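Local atomic coordinates of enterobactin synthetase component F-related protein (Vibrio cholerae serotype O1, PDB entry 4OXI), a protein that binds glycyl-adenosine-5'-phosphate as the adenylation protein AlmE and probably activates glycine with ATP for a lipopolysaccharide modification linked to antimicrobial peptide resistance. Residues 77-80 against 81-85; 57-60 against 61-65; 396-399 against 400-404; 557-560 against 561-564. One frame throughout, in Å; residues are numbered along the deposited sequence.

How the contacts relate
Contacts 1 and 2 are neighbours, their centres about 10 Å apart: helix 51-62 ends in contact 2, and helix 78-95 starts in contact 1. Gln79 N lies 2.9 Å from Arg64 O in a probable hydrogen bond, and Ile60 CG2 packs against Thr82 OG1 at 3.2 Å. Contacts 3 and 4 lie far off. The hairpin of contact 3 is centred about 50 Å from contact 1, across the centre of the chain, and about 28 Å from contact 4, with nearest atoms about 14 Å apart. Contacts 1, 2 and 4 lie outside the span of residues lining the ligand pocket; in contact 3 the side chain of Ile396 is about 14 Å from the bound glycyl-adenosine-5'-phosphate.

Contact 1: 77-80 against 81-85; sequences TYQE and MTDMA
Glu80 and Met81 each reach back to Thr77, and together they close the first turn of helix 78-95. Glu80 N donates to Thr77 OG1 at 3.1 Å, while the carboxylate of Glu80 turns back along the helix so that its OE1 receives Thr77 N at 2.8 Å, from above the carboxylate plane. Met81 N bonds to Thr77 O nearly in line with the carbonyl, and its CG rests against the same oxygen. The side chain of Met81, bent so that its end leads away, packs on Leu108, Trp115 and strand 67-71. On the next turn Met84 N donates to Glu80 O, and the bent end of Met84 brings its CE to 3.2 Å from that oxygen.

Gln79 works on another side of the helix. The chi1 of 179° turns its CG away from the backbone N, and a bend at chi2 swings the amide over to Asp83, where NE2 gives OD1 a bond of 3.0 Å on the syn side, though tilted out of the carboxylate plane. The two flat groups are turned 49° apart. Both also hold the backbone of Gln199, NE2 through its O and OD1 through its N. Thr82 OG1 donates to Tyr78 O at 2.6 Å, meeting it from the face opposite Thr82 N. The reciprocal bonds of Thr77 and Glu80 form a capping box, a well-known N-terminal motif of alpha-helices.

Contact 2: 57-60 against 61-65; sequences LAAI and QANRH
Ala59 O is gripped twice by Asn63, once by the side-chain amide and once by the backbone. The firmer bond comes from ND2 at 2.9 Å, which arrives in the carbonyl plane on a lone pair, with the oxygen close to the plane of the amide as well. Asn63 N adds a weak bond to the same oxygen and another, longer weak one to Ile60 O. With chi1 at -57° the CG of Asn63 sits beside its own N, so amide and N-H point back together at the preceding turn. Upstream the helical pattern is regular: Ala62 N donates to Ala58 O at 2.8 Å, and Gln61 N to Leu57 O at 3.3 Å.

This is the C-terminal end of helix 51-62, where Asn63 is the first residue to leave helical backbone angles; the ND2 bond adds to the weak backbone one as the helix runs out. Arg64 likewise folds back over the last turn. Its NE bonds Gln61 O at 2.8 Å, edge-on and nearly in the guanidinium plane, and NH2 supports the same oxygen weakly. A chi1 of 72°, with a second bend at chi3, curls the chain over the helix end. The guanidinium is held from outside too, by a salt bridge from NH1 to Glu202.

The extended chain of Gln61 lies back along the helix, CG 3.4 Å from Leu57 O, and its NE2 is bound by Val201 O. The buried side chain of Ile60 packs on Leu119 and Leu204.

Contact 3: 396-399 against 400-404; sequences IINE and QGELM
Ile396 pairs with Met404 through two backbone bonds, Ile396 N to Met404 O at 2.9 Å and Met404 N to Ile396 O at 3.0 Å, an antiparallel hydrogen-bonded pair. Its side chain and the start of that of Met404 lie on one face of the sheet, where both touch Tyr413. Ile397 faces the other way, with Leu403 in a non-hydrogen-bonded pair, and both pack on Leu418 of strand 416-419. A chi1 of 176° carries the CG1 of Ile397 toward the turn, to 3.7 Å from Gly401 C, and its CD1 lies beside Gly401 CA. The CA of Ile397 also points its hydrogen at Glu402 O, 3.3 Å away.

Asn398 ties the turn together. Its O accepts Gly401 N at 2.8 Å, from well above the carbonyl plane, and its N gives a weak bond to Glu402 O. The side chain, at chi1 66°, stands over the turn: OD1 takes Glu402 N at 3.0 Å and, weakly, Gln400 N, the latter closing an Asx turn. The CB and CG of Gln400 lean on this amide, the two amide planes being almost perpendicular. The Glu402 carboxylate runs past it to bond Tyr413 OH. Glu399 projects from the corner with its carboxylate leading away. Gly401 adopts a positive phi of 91°, at which a CB would jam against the carbonyl O of Gln400. Together, the type I turn and this glycine give the G1-bulge hairpin that joins strands 394-397 and 403-405.

Contact 4: 557-560 against 561-564; sequences KTDI and KALQ
Asp559 caps helix 560-568 by accepting Ala562 N on its OD1 at 3.2 Å. As the N-cap residue it stands right before the first helical turn, in the C-terminal part of the chain. The bond is fairly straight at the hydrogen, 158°, yet the donor comes from above the carboxylate plane rather than toward its edge. Its CG, placed beside the carbonyl carbon by a chi1 of -168°, holds the carboxylate over the helix start.

Within this stretch the bonds to Asp559 O, from Ala562 N and Leu563 N, are weak. The next carbonyl has a sounder bond: Gln564 N meets Ile560 O at 3.0 Å in the carbonyl plane. The side-chain amide of Gln564 is held from outside, NE2 bonding to Pro500 O.

Van der Waals contacts complete the set. The methyl of Ala562 lies alongside the carboxylate, 3.8 Å from Asp559 CG. Thr558 CG2 touches Leu563 CD1 at 3.9 Å, their side chains crossing at about a right angle; Leu563 also packs on Val499 of strand 496-500, and Thr558 on Ala497 of the same strand. Ile560 packs on Val499 and His469, and its CG2 lies 4.0 Å from Gln564 CD.

Contact 1: 77-80 against 81-85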
loop_
_atom_site.group_PDB
_atom_site.type_symbol
_atom_site.label_atom_id
_atom_site.label_comp_id
_atom_site.label_asym_id
_atom_site.label_seq_id
_atom_site.Cartn_x
_atom_site.Cartn_y
_atom_site.Cartn_z
ATOM N N THR A 77 9.673 11.613 19.868
ATOM C CA THR A 77 10.845 12.146 19.165
ATOM C C THR A 77 11.604 11.052 18.404
ATOM O O THR A 77 11.364 9.857 18.616
ATOM C CB THR A 77 11.830 12.775 20.144
ATOM O OG1 THR A 77 12.279 11.760 21.032
ATOM C CG2 THR A 77 11.170 13.907 20.962
ATOM N N TYR A 78 12.525 11.457 17.533
ATOM C CA TYR A 78 13.378 10.502 16.834
ATOM C C TYR A 78 14.137 9.626 17.824
ATOM O O TYR A 78 14.310 8.428 17.598
ATOM C CB TYR A 78 14.323 11.214 15.845
ATOM C CG TYR A 78 13.631 11.413 14.525
ATOM C CD1 TYR A 78 12.888 12.563 14.265
ATOM C CD2 TYR A 78 13.662 10.419 13.559
ATOM C CE1 TYR A 78 12.209 12.716 13.058
ATOM C CE2 TYR A 78 12.997 10.564 12.368
ATOM C CZ TYR A 78 12.268 11.696 12.124
ATOM O OH TYR A 78 11.612 11.794 10.925
ATOM N N GLN A 79 14.541 10.210 18.945
ATOM C CA GLN A 79 15.295 9.474 19.947
ATOM C C GLN A 79 14.404 8.441 20.609
ATOM O O GLN A 79 14.819 7.291 20.824
ATOM C CB GLN A 79 15.863 10.441 20.998
ATOM C CG GLN A 79 16.658 9.763 22.122
ATOM C CD GLN A 79 17.980 9.170 21.643
ATOM O OE1 GLN A 79 18.796 9.855 21.024
ATOM N NE2 GLN A 79 18.187 7.885 21.915
ATOM N N GLU A 80 13.183 8.838 20.947
ATOM C CA GLU A 80 12.269 7.903 21.582
ATOM C C GLU A 80 11.882 6.776 20.627
ATOM O O GLU A 80 11.778 5.630 21.037
ATOM C CB GLU A 80 11.020 8.629 22.091
ATOM C CG GLU A 80 11.288 9.566 23.272
ATOM C CD GLU A 80 10.151 10.573 23.496
ATOM O OE1 GLU A 80 9.337 10.798 22.568
ATOM O OE2 GLU A 80 10.083 11.153 24.598
ATOM N N MET A 81 11.655 7.099 19.354
ATOM C CA MET A 81 11.311 6.067 18.369
ATOM C C MET A 81 12.508 5.146 18.143
ATOM O O MET A 81 12.354 3.935 17.958
ATOM C CB MET A 81 10.871 6.697 17.038
ATOM C CG MET A 81 9.496 7.369 17.085
ATOM S SD MET A 81 8.173 6.209 17.532
ATOM C CE MET A 81 8.319 4.995 16.208
ATOM N N THR A 82 13.706 5.724 18.168
ATOM C CA THR A 82 14.922 4.941 17.976
ATOM C C THR A 82 15.142 3.956 19.123
ATOM O O THR A 82 15.520 2.816 18.887
ATOM C CB THR A 82 16.134 5.845 17.784
ATOM O OG1 THR A 82 15.926 6.631 16.596
ATOM C CG2 THR A 82 17.412 5.011 17.634
ATOM N N ASP A 83 14.867 4.378 20.354
ATOM C CA ASP A 83 15.006 3.488 21.501
ATOM C C ASP A 83 14.067 2.290 21.363
ATOM O O ASP A 83 14.453 1.156 21.628
ATOM C CB ASP A 83 14.679 4.211 22.821
ATOM C CG ASP A 83 15.668 5.335 23.162
ATOM O OD1 ASP A 83 16.793 5.361 22.609
ATOM O OD2 ASP A 83 15.310 6.195 24.006
ATOM N N MET A 84 12.817 2.547 20.986
ATOM C CA MET A 84 11.855 1.466 20.845
ATOM C C MET A 84 12.243 0.560 19.677
ATOM O O MET A 84 12.247 -0.653 19.811
ATOM C CB MET A 84 10.448 2.021 20.652
ATOM C CG MET A 84 9.805 2.457 21.947
ATOM S SD MET A 84 8.207 3.225 21.665
ATOM C CE MET A 84 8.688 4.903 21.223
ATOM N N ALA A 85 12.599 1.160 18.550
ATOM C CA ALA A 85 12.918 0.407 17.346
ATOM C C ALA A 85 14.147 -0.494 17.530
ATOM O O ALA A 85 14.077 -1.693 17.269
ATOM C CB ALA A 85 13.103 1.351 16.173
#

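Contact 2: 57-60 against 61-65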
loop_
_atom_site.group_PDB
_atom_site.type_symbol
_atom_site.label_atom_id
_atom_site.label_comp_id
_atom_site.label_asym_id
_atom_site.label_seq_id
_atom_site.Cartn_x
_atom_site.Cartn_y
_atom_site.Cartn_z
ATOM N N LEU A 57 19.759 6.853 8.308
ATOM C CA LEU A 57 20.470 6.826 9.584
ATOM C C LEU A 57 20.962 8.220 9.989
ATOM O O LEU A 57 20.887 8.591 11.160
ATOM C CB LEU A 57 21.628 5.838 9.539
ATOM C CG LEU A 57 21.211 4.386 9.327
ATOM C CD1 LEU A 57 22.399 3.464 9.473
ATOM C CD2 LEU A 57 20.126 4.018 10.315
ATOM N N ALA A 58 21.448 8.993 9.022
ATOM C CA ALA A 58 21.911 10.355 9.306
ATOM C C ALA A 58 20.760 11.253 9.763
ATOM O O ALA A 58 20.912 12.015 10.710
ATOM C CB ALA A 58 22.612 10.958 8.081
ATOM N N ALA A 59 19.616 11.156 9.081
ATOM C CA ALA A 59 18.424 11.927 9.437
ATOM C C ALA A 59 17.972 11.680 10.876
ATOM O O ALA A 59 17.558 12.608 11.574
ATOM C CB ALA A 59 17.288 11.630 8.463
ATOM N N ILE A 60 18.051 10.429 11.316
ATOM C CA ILE A 60 17.687 10.078 12.678
ATOM C C ILE A 60 18.613 10.786 13.671
ATOM O O ILE A 60 18.156 11.346 14.669
ATOM C CB ILE A 60 17.746 8.552 12.896
ATOM C CG1 ILE A 60 16.674 7.860 12.051
ATOM C CG2 ILE A 60 17.564 8.206 14.360
ATOM C CD1 ILE A 60 16.755 6.348 12.091
ATOM N N GLN A 61 19.908 10.777 13.374
ATOM C CA GLN A 61 20.902 11.407 14.240
ATOM C C GLN A 61 20.733 12.915 14.268
ATOM O O GLN A 61 20.731 13.530 15.330
ATOM C CB GLN A 61 22.314 11.082 13.752
ATOM C CG GLN A 61 22.714 9.628 13.893
ATOM C CD GLN A 61 24.125 9.352 13.360
ATOM O OE1 GLN A 61 24.473 9.764 12.249
ATOM N NE2 GLN A 61 24.937 8.658 14.153
ATOM N N ALA A 62 20.609 13.506 13.085
ATOM C CA ALA A 62 20.509 14.948 12.963
ATOM C C ALA A 62 19.244 15.495 13.623
ATOM O O ALA A 62 19.207 16.653 14.019
ATOM C CB ALA A 62 20.558 15.352 11.499
ATOM N N ASN A 63 18.201 14.678 13.733
ATOM C CA ASN A 63 16.943 15.172 14.292
ATOM C C ASN A 63 16.488 14.418 15.531
ATOM O O ASN A 63 15.292 14.338 15.799
ATOM C CB ASN A 63 15.841 15.160 13.235
ATOM C CG ASN A 63 16.200 15.979 12.010
ATOM O OD1 ASN A 63 16.027 17.193 11.997
ATOM N ND2 ASN A 63 16.688 15.311 10.963
ATOM N N ARG A 64 17.439 13.899 16.301
ATOM C CA ARG A 64 17.126 13.075 17.467
ATOM C C ARG A 64 16.174 13.721 18.481
ATOM O O ARG A 64 15.406 13.018 19.149
ATOM C CB ARG A 64 18.416 12.608 18.167
ATOM C CG ARG A 64 19.183 13.703 18.925
ATOM C CD ARG A 64 20.638 13.296 19.227
ATOM N NE ARG A 64 21.473 13.349 18.024
ATOM C CZ ARG A 64 22.781 13.091 18.001
ATOM N NH1 ARG A 64 23.408 12.755 19.123
ATOM N NH2 ARG A 64 23.463 13.161 16.859
ATOM N N HIS A 65 16.225 15.044 18.616
ATOM C CA HIS A 65 15.386 15.730 19.605
ATOM C C HIS A 65 14.071 16.217 19.004
ATOM O O HIS A 65 13.231 16.761 19.720
ATOM C CB HIS A 65 16.117 16.935 20.210
ATOM C CG HIS A 65 17.444 16.604 20.813
ATOM N ND1 HIS A 65 17.581 15.784 21.913
ATOM C CD2 HIS A 65 18.697 16.995 20.472
ATOM C CE1 HIS A 65 18.863 15.676 22.220
ATOM N NE2 HIS A 65 19.559 16.402 21.363
#

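Contact 3: 396-399 against 400-404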
loop_
_atom_site.group_PDB
_atom_site.type_symbol
_atom_site.label_atom_id
_atom_site.label_comp_id
_atom_site.label_asym_id
_atom_site.label_seq_id
_atom_site.Cartn_x
_atom_site.Cartn_y
_atom_site.Cartn_z
ATOM N N ILE A 396 5.751 -0.135 -24.018
ATOM C CA ILE A 396 4.347 -0.282 -24.363
ATOM C C ILE A 396 4.257 -1.379 -25.411
ATOM O O ILE A 396 5.036 -1.397 -26.356
ATOM C CB ILE A 396 3.799 1.016 -24.947
ATOM C CG1 ILE A 396 3.949 2.158 -23.941
ATOM C CG2 ILE A 396 2.343 0.865 -25.360
ATOM C CD1 ILE A 396 3.566 3.521 -24.508
ATOM N N ILE A 397 3.340 -2.319 -25.234
ATOM C CA ILE A 397 3.146 -3.352 -26.245
ATOM C C ILE A 397 1.755 -3.205 -26.845
ATOM O O ILE A 397 0.760 -3.195 -26.118
ATOM C CB ILE A 397 3.409 -4.767 -25.687
ATOM C CG1 ILE A 397 3.100 -5.828 -26.735
ATOM C CG2 ILE A 397 2.592 -5.039 -24.439
ATOM C CD1 ILE A 397 3.398 -7.236 -26.246
ATOM N N ASN A 398 1.685 -3.021 -28.165
ATOM C CA ASN A 398 0.391 -2.791 -28.815
ATOM C C ASN A 398 -0.338 -4.075 -29.164
ATOM O O ASN A 398 0.164 -5.169 -28.908
ATOM C CB ASN A 398 0.508 -1.877 -30.048
ATOM C CG ASN A 398 1.303 -2.506 -31.192
ATOM O OD1 ASN A 398 1.664 -3.685 -31.156
ATOM N ND2 ASN A 398 1.578 -1.708 -32.221
ATOM N N GLU A 399 -1.513 -3.930 -29.772
ATOM C CA GLU A 399 -2.371 -5.071 -30.082
ATOM C C GLU A 399 -1.719 -6.051 -31.044
ATOM O O GLU A 399 -2.061 -7.233 -31.055
ATOM C CB GLU A 399 -3.711 -4.600 -30.640
ATOM C CG GLU A 399 -4.578 -3.902 -29.615
ATOM C CD GLU A 399 -6.031 -3.828 -30.040
ATOM O OE1 GLU A 399 -6.908 -4.141 -29.204
ATOM O OE2 GLU A 399 -6.296 -3.456 -31.205
ATOM N N GLN A 400 -0.774 -5.557 -31.843
ATOM C CA GLN A 400 -0.016 -6.416 -32.750
ATOM C C GLN A 400 1.044 -7.231 -32.004
ATOM O O GLN A 400 1.564 -8.216 -32.529
ATOM C CB GLN A 400 0.653 -5.586 -33.850
ATOM C CG GLN A 400 -0.008 -4.241 -34.137
ATOM C CD GLN A 400 -1.370 -4.374 -34.783
ATOM O OE1 GLN A 400 -1.822 -5.478 -35.088
ATOM N NE2 GLN A 400 -2.031 -3.244 -35.000
ATOM N N GLY A 401 1.371 -6.824 -30.782
ATOM C CA GLY A 401 2.396 -7.519 -30.021
ATOM C C GLY A 401 3.784 -6.949 -30.233
ATOM O O GLY A 401 4.781 -7.598 -29.935
ATOM N N GLU A 402 3.860 -5.727 -30.746
ATOM C CA GLU A 402 5.145 -5.055 -30.889
ATOM C C GLU A 402 5.550 -4.369 -29.578
ATOM O O GLU A 402 4.851 -3.467 -29.103
ATOM C CB GLU A 402 5.090 -4.025 -32.023
ATOM C CG GLU A 402 6.390 -3.216 -32.193
ATOM C CD GLU A 402 6.272 -2.091 -33.225
ATOM O OE1 GLU A 402 5.280 -1.319 -33.175
ATOM O OE2 GLU A 402 7.179 -1.982 -34.083
ATOM N N LEU A 403 6.668 -4.804 -28.997
ATOM C CA LEU A 403 7.212 -4.176 -27.803
ATOM C C LEU A 403 8.001 -2.937 -28.204
ATOM O O LEU A 403 8.847 -2.991 -29.089
ATOM C CB LEU A 403 8.110 -5.146 -27.036
ATOM C CG LEU A 403 8.564 -4.725 -25.631
ATOM C CD1 LEU A 403 8.765 -5.933 -24.747
ATOM C CD2 LEU A 403 9.847 -3.911 -25.663
ATOM N N MET A 404 7.731 -1.825 -27.532
ATOM C CA MET A 404 8.348 -0.553 -27.871
ATOM C C MET A 404 8.816 0.175 -26.600
ATOM O O MET A 404 7.996 0.492 -25.725
ATOM C CB MET A 404 7.322 0.298 -28.620
ATOM C CG MET A 404 7.813 1.681 -28.965
ATOM S SD MET A 404 8.665 1.721 -30.551
ATOM C CE MET A 404 7.281 1.518 -31.659
#

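Contact 4: 557-560 against 561-564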
loop_
_atom_site.group_PDB
_atom_site.type_symbol
_atom_site.label_atom_id
_atom_site.label_comp_id
_atom_site.label_asym_id
_atom_site.label_seq_id
_atom_site.Cartn_x
_atom_site.Cartn_y
_atom_site.Cartn_z
ATOM N N LYS A 557 -19.559 -12.546 -23.146
ATOM C CA LYS A 557 -18.996 -11.908 -21.955
ATOM C C LYS A 557 -19.989 -10.930 -21.309
ATOM O O LYS A 557 -20.714 -10.209 -22.008
ATOM C CB LYS A 557 -17.687 -11.192 -22.294
ATOM C CG LYS A 557 -16.632 -12.085 -22.944
ATOM C CD LYS A 557 -16.263 -13.273 -22.062
ATOM C CE LYS A 557 -15.389 -12.855 -20.885
ATOM N NZ LYS A 557 -14.942 -14.022 -20.062
ATOM N N THR A 558 -20.024 -10.914 -19.975
ATOM C CA THR A 558 -20.996 -10.098 -19.257
ATOM C C THR A 558 -20.727 -8.617 -19.481
ATOM O O THR A 558 -19.604 -8.158 -19.319
ATOM C CB THR A 558 -20.982 -10.375 -17.743
ATOM O OG1 THR A 558 -21.260 -11.757 -17.500
ATOM C CG2 THR A 558 -22.036 -9.528 -17.037
ATOM N N ASP A 559 -21.770 -7.882 -19.853
ATOM C CA ASP A 559 -21.682 -6.449 -20.111
ATOM C C ASP A 559 -21.885 -5.669 -18.805
ATOM O O ASP A 559 -23.016 -5.343 -18.432
ATOM C CB ASP A 559 -22.748 -6.065 -21.149
ATOM C CG ASP A 559 -22.567 -4.662 -21.707
ATOM O OD1 ASP A 559 -22.004 -3.793 -21.006
ATOM O OD2 ASP A 559 -23.011 -4.424 -22.854
ATOM N N ILE A 560 -20.786 -5.369 -18.116
ATOM C CA ILE A 560 -20.843 -4.672 -16.829
ATOM C C ILE A 560 -21.527 -3.302 -16.917
ATOM O O ILE A 560 -22.316 -2.939 -16.035
ATOM C CB ILE A 560 -19.441 -4.543 -16.198
ATOM C CG1 ILE A 560 -18.882 -5.925 -15.857
ATOM C CG2 ILE A 560 -19.476 -3.673 -14.947
ATOM C CD1 ILE A 560 -17.600 -5.873 -15.014
ATOM N N LYS A 561 -21.249 -2.558 -17.986
ATOM C CA LYS A 561 -21.850 -1.234 -18.188
ATOM C C LYS A 561 -23.376 -1.266 -18.235
ATOM O O LYS A 561 -24.036 -0.429 -17.613
ATOM C CB LYS A 561 -21.295 -0.563 -19.451
ATOM C CG LYS A 561 -19.810 -0.222 -19.358
ATOM C CD LYS A 561 -19.326 0.576 -20.563
ATOM C CE LYS A 561 -17.891 1.063 -20.355
ATOM N NZ LYS A 561 -17.782 2.049 -19.236
ATOM N N ALA A 562 -23.935 -2.236 -18.956
ATOM C CA ALA A 562 -25.390 -2.346 -19.099
ATOM C C ALA A 562 -26.054 -2.574 -17.741
ATOM O O ALA A 562 -27.111 -2.004 -17.440
ATOM C CB ALA A 562 -25.743 -3.465 -20.068
ATOM N N LEU A 563 -25.423 -3.410 -16.922
ATOM C CA LEU A 563 -25.893 -3.634 -15.565
ATOM C C LEU A 563 -25.791 -2.330 -14.761
ATOM O O LEU A 563 -26.679 -2.012 -13.962
ATOM C CB LEU A 563 -25.109 -4.777 -14.913
ATOM C CG LEU A 563 -25.433 -6.178 -15.449
ATOM C CD1 LEU A 563 -24.383 -7.196 -15.027
ATOM C CD2 LEU A 563 -26.821 -6.624 -14.974
ATOM N N GLN A 564 -24.725 -1.563 -14.993
ATOM C CA GLN A 564 -24.582 -0.258 -14.350
ATOM C C GLN A 564 -25.711 0.685 -14.776
ATOM O O GLN A 564 -26.345 1.324 -13.928
ATOM C CB GLN A 564 -23.183 0.330 -14.592
ATOM C CG GLN A 564 -22.122 -0.434 -13.796
ATOM C CD GLN A 564 -20.689 -0.019 -14.059
ATOM O OE1 GLN A 564 -20.312 0.323 -15.176
ATOM N NE2 GLN A 564 -19.870 -0.073 -13.014
#